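Local coordinates for USG-1 protein homolog (PDB 2HJS) that probably acts as an NAD- or NADP-dependent oxidoreductase on aldehyde or oxo groups, perhaps as an aspartate-semialdehyde dehydrogenase, at residues Ala124-Ser129 and Glu331-His336. Sequence-based numbering, arbitrary orientation.
Sequences APFLLS and ELLIKH
L333 extends from helix 317-336 into an apolar notch formed by F126, just before strand 127-129, and L128 within it. L333 CB stays back, 5.2 Å from F126 CD2. L333 CG comes closer, at 4.6 Å from L128 CD1, and the branches then divide. L333 CD1 lies 4.2 Å from L128 CD1, beside that leucine, while L333 CD2 alone reaches over the ring of F126.

L333 CD2 lies over one face of the F126 ring, 4.0 Å from its centroid and 15° off the ring normal, a CH-pi contact. It is displaced toward the rim, and the ring atom nearest to L333 CD2 is F126 CD2 at 3.9 Å. L333 CD2 also meets L128 CD1 at 4.1 Å, the two leucines approaching tip to tip, while F126 and L333 pass each other in opposite directions.

F126 has CG anti to its own carbonyl carbon (chi1 -58°), and a chi2 of -90° turns the ring to offer its flat side to the helix. The other face of the F126 ring is backed by A124 CA, 3.8 Å above the plane, just before the cis peptide bond of P125. L333 also touches I96 of the adjoining strand 94-97. The contact is thus a purely apolar one, by which the C-terminal helix, following strand 308-315 of the second, six-stranded sheet, packs against the edge strand of the Rossmann-type NAD-binding domain, as in aspartate-semialdehyde dehydrogenases.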
loop_
_atom_site.group_PDB
_atom_site.type_symbol
_atom_site.label_atom_id
_atom_site.label_comp_id
_atom_site.label_asym_id
_atom_site.label_seq_id
_atom_site.Cartn_x
_atom_site.Cartn_y
_atom_site.Cartn_z
ATOM N N ALA A 124 11.657 19.512 -34.706
ATOM C CA ALA A 124 11.595 20.734 -33.913
ATOM C C ALA A 124 10.819 21.835 -34.647
ATOM O O ALA A 124 11.001 22.004 -35.844
ATOM C CB ALA A 124 13.014 21.225 -33.638
ATOM N N PRO A 125 9.993 22.627 -33.934
ATOM C CA PRO A 125 9.628 22.618 -32.489
ATOM C C PRO A 125 8.950 21.346 -31.947
ATOM O O PRO A 125 8.040 20.802 -32.571
ATOM C CB PRO A 125 8.696 23.826 -32.341
ATOM C CG PRO A 125 8.304 24.218 -33.763
ATOM C CD PRO A 125 9.380 23.764 -34.674
ATOM N N PHE A 126 9.406 20.875 -30.786
ATOM C CA PHE A 126 8.896 19.650 -30.200
ATOM C C PHE A 126 7.647 19.920 -29.358
ATOM O O PHE A 126 7.409 21.041 -28.893
ATOM C CB PHE A 126 9.985 18.946 -29.377
ATOM C CG PHE A 126 11.233 18.598 -30.171
ATOM C CD1 PHE A 126 11.340 17.379 -30.828
ATOM C CD2 PHE A 126 12.302 19.500 -30.262
ATOM C CE1 PHE A 126 12.485 17.052 -31.548
ATOM C CE2 PHE A 126 13.460 19.185 -30.998
ATOM C CZ PHE A 126 13.551 17.958 -31.636
ATOM N N LEU A 127 6.821 18.897 -29.212
ATOM C CA LEU A 127 5.732 18.936 -28.254
ATOM C C LEU A 127 5.628 17.564 -27.600
ATOM O O LEU A 127 5.127 16.600 -28.194
ATOM C CB LEU A 127 4.428 19.388 -28.923
ATOM C CG LEU A 127 3.129 19.257 -28.113
ATOM C CD1 LEU A 127 3.200 20.006 -26.775
ATOM C CD2 LEU A 127 1.929 19.723 -28.934
ATOM N N LEU A 128 6.139 17.476 -26.373
ATOM C CA LEU A 128 6.330 16.197 -25.714
ATOM C C LEU A 128 5.693 16.254 -24.365
ATOM O O LEU A 128 5.557 17.335 -23.794
ATOM C CB LEU A 128 7.821 15.917 -25.518
ATOM C CG LEU A 128 8.675 16.106 -26.775
ATOM C CD1 LEU A 128 10.123 16.304 -26.397
ATOM C CD2 LEU A 128 8.476 14.933 -27.726
ATOM N N SER A 129 5.327 15.080 -23.847
ATOM C CA SER A 129 4.857 14.969 -22.476
ATOM C C SER A 129 5.961 14.396 -21.597
ATOM O O SER A 129 6.693 13.483 -21.990
ATOM C CB SER A 129 3.600 14.079 -22.379
ATOM O OG SER A 129 2.502 14.676 -23.054
ATOM N N GLU A 331 17.338 19.180 -21.090
ATOM C CA GLU A 331 18.795 19.122 -21.271
ATOM C C GLU A 331 19.163 18.297 -22.513
ATOM O O GLU A 331 20.079 18.667 -23.258
ATOM C CB GLU A 331 19.481 18.591 -20.008
ATOM C CG GLU A 331 19.454 19.589 -18.853
ATOM C CD GLU A 331 20.001 19.044 -17.544
ATOM O OE1 GLU A 331 20.353 17.839 -17.451
ATOM O OE2 GLU A 331 20.050 19.822 -16.574
ATOM N N LEU A 332 18.413 17.215 -22.758
ATOM C CA LEU A 332 18.611 16.392 -23.953
ATOM C C LEU A 332 18.289 17.157 -25.240
ATOM O O LEU A 332 19.035 17.065 -26.222
ATOM C CB LEU A 332 17.792 15.089 -23.884
ATOM C CG LEU A 332 17.855 14.119 -25.081
ATOM C CD1 LEU A 332 19.273 13.660 -25.344
ATOM C CD2 LEU A 332 16.956 12.887 -24.869
ATOM N N LEU A 333 17.170 17.883 -25.230
ATOM C CA LEU A 333 16.737 18.687 -26.372
ATOM C C LEU A 333 17.749 19.783 -26.711
ATOM O O LEU A 333 17.966 20.091 -27.877
ATOM C CB LEU A 333 15.371 19.323 -26.117
ATOM C CG LEU A 333 14.106 18.483 -26.007
ATOM C CD1 LEU A 333 12.925 19.406 -25.815
ATOM C CD2 LEU A 333 13.920 17.625 -27.240
ATOM N N ILE A 334 18.351 20.385 -25.690
ATOM C CA ILE A 334 19.435 21.355 -25.901
ATOM C C ILE A 334 20.680 20.701 -26.496
ATOM O O ILE A 334 21.287 21.251 -27.417
ATOM C CB ILE A 334 19.864 22.001 -24.588
ATOM C CG1 ILE A 334 18.802 22.948 -24.090
ATOM C CG2 ILE A 334 21.193 22.757 -24.749
ATOM C CD1 ILE A 334 19.148 23.440 -22.716
ATOM N N LYS A 335 21.049 19.539 -25.955
ATOM C CA LYS A 335 22.333 18.899 -26.226
ATOM C C LYS A 335 22.524 18.559 -27.696
ATOM O O LYS A 335 23.446 19.082 -28.322
ATOM C CB LYS A 335 22.555 17.666 -25.337
ATOM C CG LYS A 335 23.976 17.086 -25.398
ATOM C CD LYS A 335 24.282 16.188 -24.196
ATOM C CE LYS A 335 25.414 15.177 -24.475
ATOM N NZ LYS A 335 24.895 13.798 -24.792
ATOM N N HIS A 336 21.684 17.696 -28.265
ATOM C CA HIS A 336 21.848 17.451 -29.702
ATOM C C HIS A 336 20.669 17.787 -30.622
ATOM O O HIS A 336 20.759 17.584 -31.842
ATOM C CB HIS A 336 22.553 16.111 -30.049
ATOM C CG HIS A 336 22.118 14.940 -29.225
ATOM N ND1 HIS A 336 22.571 14.727 -27.940
ATOM C CD2 HIS A 336 21.319 13.887 -29.525
ATOM C CE1 HIS A 336 22.042 13.608 -27.471
ATOM N NE2 HIS A 336 21.280 13.078 -28.413
#